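Local coordinates for methyltransferase FkbM (Methylobacillus flagellatus KT, PDB 2PY6), which probably transfers methyl groups as a member of the FkbM family of methyltransferases, with a Rossmann-like domain, at residues A235-I245 with N264-Y275. Numbering follows the deposited sequence.
Sequences ASIGESLAGLI and NLQTLQNVLRRY. With PEG (di(hydroxyethyl)ether), chain H.
Ala-235 rests its CB on CD1 of Leu-268, 4.2 Å away; both also touch Met-257 of strand 254-258. Ser-236 meets Asn-264 through a water, which donates to Ser-236 OG and accepts from Asn-264 ND2, 3.0 Å from each. Ser-236 N and Asn-264 ND2 also hydrogen-bond to Glu-259, to OE1 and OE2 in turn. Ile-237 lies alongside Thr-267, with its CB 3.8 Å from Thr-267 CG2. A PEG, probably from the crystallisation liquor, donates from O4 to Ile-237 O and receives a weak bond from Arg-274 NH1. Gly-238 is the N-cap of helix 239-248. Its N lies 3.5 Å from Leu-268 CD2, and a CB here would clash with Val-271 CG1. With CG anti to the backbone N (chi1 162°), Leu-241 turns CD2 to Val-271 CG1 and Tyr-275 CE2. Ala-242 CB lies 3.9 Å from Tyr-275 OH. Ile-245 places CD1 over one face of the Tyr-275 ring, a CH-pi contact 3.7 Å from the centroid and 25° off the normal. Arg-274 CG covers the opposite face. Replacing Tyr-275 with an alanine would probably leave Ile-245 CD1 without its ring and open a gap beside Leu-241. The turn after strand 229-233 is where Rossmann-like methyltransferases commonly bind their cofactor. Here water and Glu-259 fix its Ser-236 end by polar bonds, while apolar and CH-pi contacts hold the helix that follows.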
ATOM      1  N   ALA A 235      11.042  17.920  21.892  1.00 29.36           N
ATOM      2  CA  ALA A 235      11.387  16.510  21.597  1.00 29.22           C
ATOM      3  C   ALA A 235      10.409  15.746  20.699  1.00 30.47           C
ATOM      4  O   ALA A 235      10.804  14.738  20.138  1.00 30.72           O
ATOM      5  CB  ALA A 235      11.674  15.738  22.857  1.00 26.74           C
ATOM      6  N   SER A 236       9.184  16.272  20.550  1.00 33.11           N
ATOM      7  CA  SER A 236       8.094  15.737  19.719  1.00 30.77           C
ATOM      8  C   SER A 236       7.870  14.239  19.850  1.00 28.36           C
ATOM      9  O   SER A 236       7.354  13.780  20.859  1.00 28.07           O
ATOM     10  CB  SER A 236       8.285  16.141  18.244  1.00 31.77           C
ATOM     11  OG  SER A 236       8.309  17.534  18.153  1.00 48.29           O
ATOM     12  N   ILE A 237       8.337  13.492  18.849  1.00 27.51           N
ATOM     13  CA  ILE A 237       8.111  12.077  18.758  1.00 32.75           C
ATOM     14  C   ILE A 237       9.410  11.281  18.940  1.00 33.26           C
ATOM     15  O   ILE A 237       9.432  10.074  18.711  1.00 32.08           O
ATOM     16  CB  ILE A 237       7.310  11.736  17.447  1.00 30.55           C
ATOM     17  CG1 ILE A 237       8.112  12.008  16.186  1.00 33.98           C
ATOM     18  CG2 ILE A 237       6.049  12.583  17.398  1.00 34.33           C
ATOM     19  CD1 ILE A 237       7.394  11.561  14.931  1.00 39.12           C
ATOM     20  N   GLY A 238      10.481  11.973  19.371  1.00 32.92           N
ATOM     21  CA  GLY A 238      11.733  11.311  19.738  1.00 32.10           C
ATOM     22  C   GLY A 238      12.784  11.103  18.684  1.00 30.09           C
ATOM     23  O   GLY A 238      13.759  10.410  18.949  1.00 31.01           O
ATOM     24  N   GLU A 239      12.618  11.720  17.519  1.00 30.87           N
ATOM     25  CA  GLU A 239      13.537  11.575  16.413  1.00 32.31           C
ATOM     26  C   GLU A 239      14.908  12.092  16.737  1.00 31.08           C
ATOM     27  O   GLU A 239      15.871  11.502  16.301  1.00 31.22           O
ATOM     28  CB  GLU A 239      13.066  12.339  15.164  1.00 34.62           C
ATOM     29  CG  GLU A 239      11.811  11.862  14.459  1.00 36.02           C
ATOM     30  CD  GLU A 239      11.332  12.920  13.451  1.00 42.75           C
ATOM     31  OE1 GLU A 239      10.942  14.026  13.924  1.00 56.79           O
ATOM     32  OE2 GLU A 239      11.319  12.642  12.215  1.00 46.08           O
ATOM     33  N   SER A 240      15.032  13.193  17.478  1.00 32.62           N
ATOM     34  CA  SER A 240      16.383  13.694  17.787  1.00 33.45           C
ATOM     35  C   SER A 240      17.128  12.740  18.730  1.00 30.18           C
ATOM     36  O   SER A 240      18.338  12.685  18.696  1.00 28.99           O
ATOM     37  CB  SER A 240      16.395  15.124  18.332  1.00 33.02           C
ATOM     38  OG  SER A 240      15.485  15.947  17.641  1.00 38.71           O
ATOM     39  N   LEU A 241      16.405  12.019  19.580  1.00 30.31           N
ATOM     40  CA  LEU A 241      17.023  11.043  20.466  1.00 28.87           C
ATOM     41  C   LEU A 241      17.523   9.898  19.600  1.00 27.89           C
ATOM     42  O   LEU A 241      18.657   9.402  19.777  1.00 27.60           O
ATOM     43  CB  LEU A 241      16.040  10.540  21.547  1.00 27.48           C
ATOM     44  CG  LEU A 241      16.418   9.210  22.255  1.00 30.89           C
ATOM     45  CD1 LEU A 241      17.695   9.304  23.081  1.00 26.90           C
ATOM     46  CD2 LEU A 241      15.316   8.694  23.131  1.00 25.71           C
ATOM     47  N   ALA A 242      16.687   9.466  18.654  1.00 26.96           N
ATOM     48  CA  ALA A 242      17.098   8.417  17.727  1.00 26.61           C
ATOM     49  C   ALA A 242      18.310   8.824  16.929  1.00 28.33           C
ATOM     50  O   ALA A 242      19.187   7.999  16.691  1.00 28.82           O
ATOM     51  CB  ALA A 242      15.950   8.043  16.789  1.00 31.12           C
ATOM     52  N   GLY A 243      18.388  10.103  16.533  1.00 27.93           N
ATOM     53  CA  GLY A 243      19.532  10.585  15.749  1.00 24.56           C
ATOM     54  C   GLY A 243      20.799  10.678  16.580  1.00 26.66           C
ATOM     55  O   GLY A 243      21.879  10.347  16.098  1.00 26.04           O
ATOM     56  N   LEU A 244      20.689  11.132  17.828  1.00 27.36           N
ATOM     57  CA  LEU A 244      21.880  11.167  18.692  1.00 29.91           C
ATOM     58  C   LEU A 244      22.379   9.724  18.901  1.00 27.76           C
ATOM     59  O   LEU A 244      23.573   9.436  18.785  1.00 28.05           O
ATOM     60  CB  LEU A 244      21.622  11.857  20.033  1.00 23.77           C
ATOM     61  CG  LEU A 244      22.821  11.907  21.014  1.00 27.61           C
ATOM     62  CD1 LEU A 244      23.933  12.823  20.553  1.00 32.02           C
ATOM     63  CD2 LEU A 244      22.430  12.370  22.414  1.00 31.20           C
ATOM     64  N   ILE A 245      21.459   8.818  19.202  1.00 28.60           N
ATOM     65  CA  ILE A 245      21.823   7.404  19.380  1.00 29.60           C
ATOM     66  C   ILE A 245      22.589   6.892  18.155  1.00 29.64           C
ATOM     67  O   ILE A 245      23.649   6.270  18.290  1.00 28.49           O
ATOM     68  CB  ILE A 245      20.580   6.513  19.641  1.00 29.13           C
ATOM     69  CG1 ILE A 245      19.975   6.832  21.005  1.00 30.35           C
ATOM     70  CG2 ILE A 245      20.970   5.018  19.586  1.00 30.00           C
ATOM     71  CD1 ILE A 245      18.552   6.300  21.206  1.00 28.58           C
ATOM     72  N   ASN A 264       2.207  14.087  22.255  1.00 31.80           N
ATOM     73  CA  ASN A 264       3.622  13.823  22.000  1.00 31.57           C
ATOM     74  C   ASN A 264       4.261  13.119  23.189  1.00 30.18           C
ATOM     75  O   ASN A 264       5.056  12.211  23.013  1.00 31.50           O
ATOM     76  CB  ASN A 264       4.358  15.119  21.666  1.00 29.67           C
ATOM     77  CG  ASN A 264       4.108  15.580  20.262  1.00 32.85           C
ATOM     78  OD1 ASN A 264       3.700  14.793  19.410  1.00 34.25           O
ATOM     79  ND2 ASN A 264       4.382  16.861  19.995  1.00 26.51           N
ATOM     80  N   LEU A 265       3.899  13.532  24.398  1.00 30.62           N
ATOM     81  CA  LEU A 265       4.383  12.884  25.607  1.00 28.43           C
ATOM     82  C   LEU A 265       3.928  11.398  25.678  1.00 30.39           C
ATOM     83  O   LEU A 265       4.669  10.561  26.179  1.00 31.04           O
ATOM     84  CB  LEU A 265       3.959  13.662  26.826  1.00 27.67           C
ATOM     85  CG  LEU A 265       4.663  14.987  27.108  1.00 25.62           C
ATOM     86  CD1 LEU A 265       3.919  15.751  28.179  1.00 32.64           C
ATOM     87  CD2 LEU A 265       6.078  14.733  27.568  1.00 28.12           C
ATOM     88  N   GLN A 266       2.730  11.072  25.192  1.00 30.02           N
ATOM     89  CA  GLN A 266       2.301   9.652  25.106  1.00 34.06           C
ATOM     90  C   GLN A 266       3.249   8.863  24.175  1.00 30.75           C
ATOM     91  O   GLN A 266       3.677   7.784  24.499  1.00 29.52           O
ATOM     92  CB  GLN A 266       0.854   9.530  24.599  1.00 35.94           C
ATOM     93  CG  GLN A 266      -0.192  10.095  25.576  1.00 42.61           C
ATOM     94  CD  GLN A 266      -1.605  10.131  24.987  1.00 41.83           C
ATOM     95  OE1 GLN A 266      -1.981   9.264  24.198  1.00 58.31           O
ATOM     96  NE2 GLN A 266      -2.394  11.137  25.386  1.00 56.69           N
ATOM     97  N   THR A 267       3.571   9.458  23.034  1.00 29.17           N
ATOM     98  CA  THR A 267       4.472   8.884  22.047  1.00 29.81           C
ATOM     99  C   THR A 267       5.878   8.683  22.597  1.00 29.64           C
ATOM    100  O   THR A 267       6.521   7.674  22.303  1.00 32.60           O
ATOM    101  CB  THR A 267       4.508   9.788  20.792  1.00 29.15           C
ATOM    102  OG1 THR A 267       3.206   9.797  20.207  1.00 26.36           O
ATOM    103  CG2 THR A 267       5.532   9.302  19.752  1.00 33.16           C
ATOM    104  N   LEU A 268       6.362   9.635  23.373  1.00 27.30           N
ATOM    105  CA  LEU A 268       7.686   9.525  23.966  1.00 28.09           C
ATOM    106  C   LEU A 268       7.761   8.431  24.975  1.00 27.43           C
ATOM    107  O   LEU A 268       8.853   7.913  25.198  1.00 30.01           O
ATOM    108  CB  LEU A 268       8.139  10.832  24.621  1.00 26.54           C
ATOM    109  CG  LEU A 268       8.403  11.918  23.600  1.00 28.60           C
ATOM    110  CD1 LEU A 268       8.681  13.202  24.373  1.00 32.50           C
ATOM    111  CD2 LEU A 268       9.552  11.540  22.675  1.00 30.18           C
ATOM    112  N   GLN A 269       6.645   8.088  25.626  1.00 29.45           N
ATOM    113  CA  GLN A 269       6.667   6.936  26.530  1.00 31.04           C
ATOM    114  C   GLN A 269       6.872   5.638  25.721  1.00 30.80           C
ATOM    115  O   GLN A 269       7.477   4.692  26.212  1.00 31.18           O
ATOM    116  CB  GLN A 269       5.421   6.879  27.410  1.00 33.08           C
ATOM    117  CG  GLN A 269       5.357   8.000  28.419  1.00 35.67           C
ATOM    118  CD  GLN A 269       6.493   7.944  29.422  1.00 39.35           C
ATOM    119  OE1 GLN A 269       6.659   6.952  30.117  1.00 39.70           O
ATOM    120  NE2 GLN A 269       7.258   9.025  29.522  1.00 29.83           N
ATOM    121  N   ASN A 270       6.366   5.614  24.485  1.00 31.87           N
ATOM    122  CA  ASN A 270       6.570   4.480  23.582  1.00 32.17           C
ATOM    123  C   ASN A 270       8.036   4.445  23.125  1.00 33.93           C
ATOM    124  O   ASN A 270       8.661   3.385  23.077  1.00 30.49           O
ATOM    125  CB  ASN A 270       5.709   4.588  22.327  1.00 29.39           C
ATOM    126  CG  ASN A 270       4.222   4.583  22.602  1.00 27.66           C
ATOM    127  OD1 ASN A 270       3.727   4.052  23.605  1.00 22.80           O
ATOM    128  ND2 ASN A 270       3.489   5.137  21.657  1.00 24.61           N
ATOM    129  N   VAL A 271       8.561   5.613  22.778  1.00 36.22           N
ATOM    130  CA  VAL A 271       9.971   5.742  22.400  1.00 36.89           C
ATOM    131  C   VAL A 271      10.871   5.288  23.547  1.00 35.77           C
ATOM    132  O   VAL A 271      11.825   4.554  23.321  1.00 36.98           O
ATOM    133  CB  VAL A 271      10.313   7.203  21.995  1.00 38.39           C
ATOM    134  CG1 VAL A 271      11.851   7.412  21.831  1.00 41.38           C
ATOM    135  CG2 VAL A 271       9.570   7.578  20.727  1.00 39.68           C
ATOM    136  N   LEU A 272      10.574   5.688  24.788  1.00 35.91           N
ATOM    137  CA  LEU A 272      11.422   5.267  25.915  1.00 33.95           C
ATOM    138  C   LEU A 272      11.418   3.721  26.097  1.00 34.32           C
ATOM    139  O   LEU A 272      12.433   3.136  26.518  1.00 27.98           O
ATOM    140  CB  LEU A 272      11.031   5.937  27.241  1.00 34.65           C
ATOM    141  CG  LEU A 272      11.059   7.468  27.458  1.00 39.99           C
ATOM    142  CD1 LEU A 272      10.820   7.748  28.959  1.00 34.01           C
ATOM    143  CD2 LEU A 272      12.333   8.146  27.005  1.00 41.17           C
ATOM    144  N   ARG A 273      10.284   3.082  25.801  1.00 34.35           N
ATOM    145  CA  ARG A 273      10.165   1.623  25.918  1.00 35.92           C
ATOM    146  C   ARG A 273      10.990   0.887  24.878  1.00 34.11           C
ATOM    147  O   ARG A 273      11.346  -0.253  25.092  1.00 30.30           O
ATOM    148  CB  ARG A 273       8.719   1.129  25.792  1.00 36.07           C
ATOM    149  CG  ARG A 273       7.877   1.335  26.996  1.00 36.85           C
ATOM    150  CD  ARG A 273       6.409   0.898  26.769  1.00 36.43           C
ATOM    151  NE  ARG A 273       5.562   1.699  27.644  1.00 44.06           N
ATOM    152  CZ  ARG A 273       4.744   2.678  27.272  1.00 40.45           C
ATOM    153  NH1 ARG A 273       4.527   2.994  26.016  1.00 45.13           N
ATOM    154  NH2 ARG A 273       4.073   3.334  28.201  1.00 51.75           N
ATOM    155  N   ARG A 274      11.279   1.499  23.737  1.00 34.75           N
ATOM    156  CA  ARG A 274      12.086   0.782  22.774  1.00 37.65           C
ATOM    157  C   ARG A 274      13.552   0.706  23.223  1.00 36.25           C
ATOM    158  O   ARG A 274      14.301  -0.117  22.726  1.00 38.38           O
ATOM    159  CB  ARG A 274      11.862   1.255  21.321  1.00 37.51           C
ATOM    160  CG  ARG A 274      12.299   2.590  20.936  1.00 44.69           C
ATOM    161  CD  ARG A 274      12.091   2.801  19.412  1.00 45.00           C
ATOM    162  NE  ARG A 274      10.676   2.991  19.096  1.00 56.27           N
ATOM    163  CZ  ARG A 274      10.112   4.127  18.661  1.00 58.08           C
ATOM    164  NH1 ARG A 274      10.826   5.220  18.401  1.00 49.48           N
ATOM    165  NH2 ARG A 274       8.796   4.160  18.440  1.00 53.24           N
ATOM    166  N   TYR A 275      13.931   1.475  24.246  1.00 35.24           N
ATOM    167  CA  TYR A 275      15.299   1.496  24.735  1.00 31.79           C
ATOM    168  C   TYR A 275      15.466   0.994  26.132  1.00 30.36           C
ATOM    169  O   TYR A 275      16.551   1.069  26.671  1.00 29.23           O
ATOM    170  CB  TYR A 275      15.821   2.918  24.666  1.00 31.83           C
ATOM    171  CG  TYR A 275      15.759   3.490  23.280  1.00 28.87           C
ATOM    172  CD1 TYR A 275      16.467   2.911  22.239  1.00 32.24           C
ATOM    173  CD2 TYR A 275      15.033   4.638  23.016  1.00 31.33           C
ATOM    174  CE1 TYR A 275      16.417   3.444  20.943  1.00 40.17           C
ATOM    175  CE2 TYR A 275      14.981   5.187  21.738  1.00 33.54           C
ATOM    176  CZ  TYR A 275      15.672   4.598  20.703  1.00 39.27           C
ATOM    177  OH  TYR A 275      15.618   5.162  19.440  1.00 34.35           O
TER
HETATM  178  C1  PEG H 415      14.455   9.909  13.062  1.00 57.87           C
HETATM  179  O1  PEG H 415      15.647  10.505  13.631  1.00 56.08           O
HETATM  180  C2  PEG H 415      13.896   8.685  13.797  1.00 48.85           C
HETATM  181  O2  PEG H 415      12.751   8.902  14.624  1.00 50.12           O
HETATM  182  C3  PEG H 415      12.422   7.783  15.459  1.00 41.64           C
HETATM  183  C4  PEG H 415      11.179   8.124  16.291  1.00 49.24           C
HETATM  184  O4  PEG H 415      11.457   8.194  17.702  1.00 43.93           O
HETATM  185  O   HOH W   1       5.428  17.748  17.363  1.00 52.20           O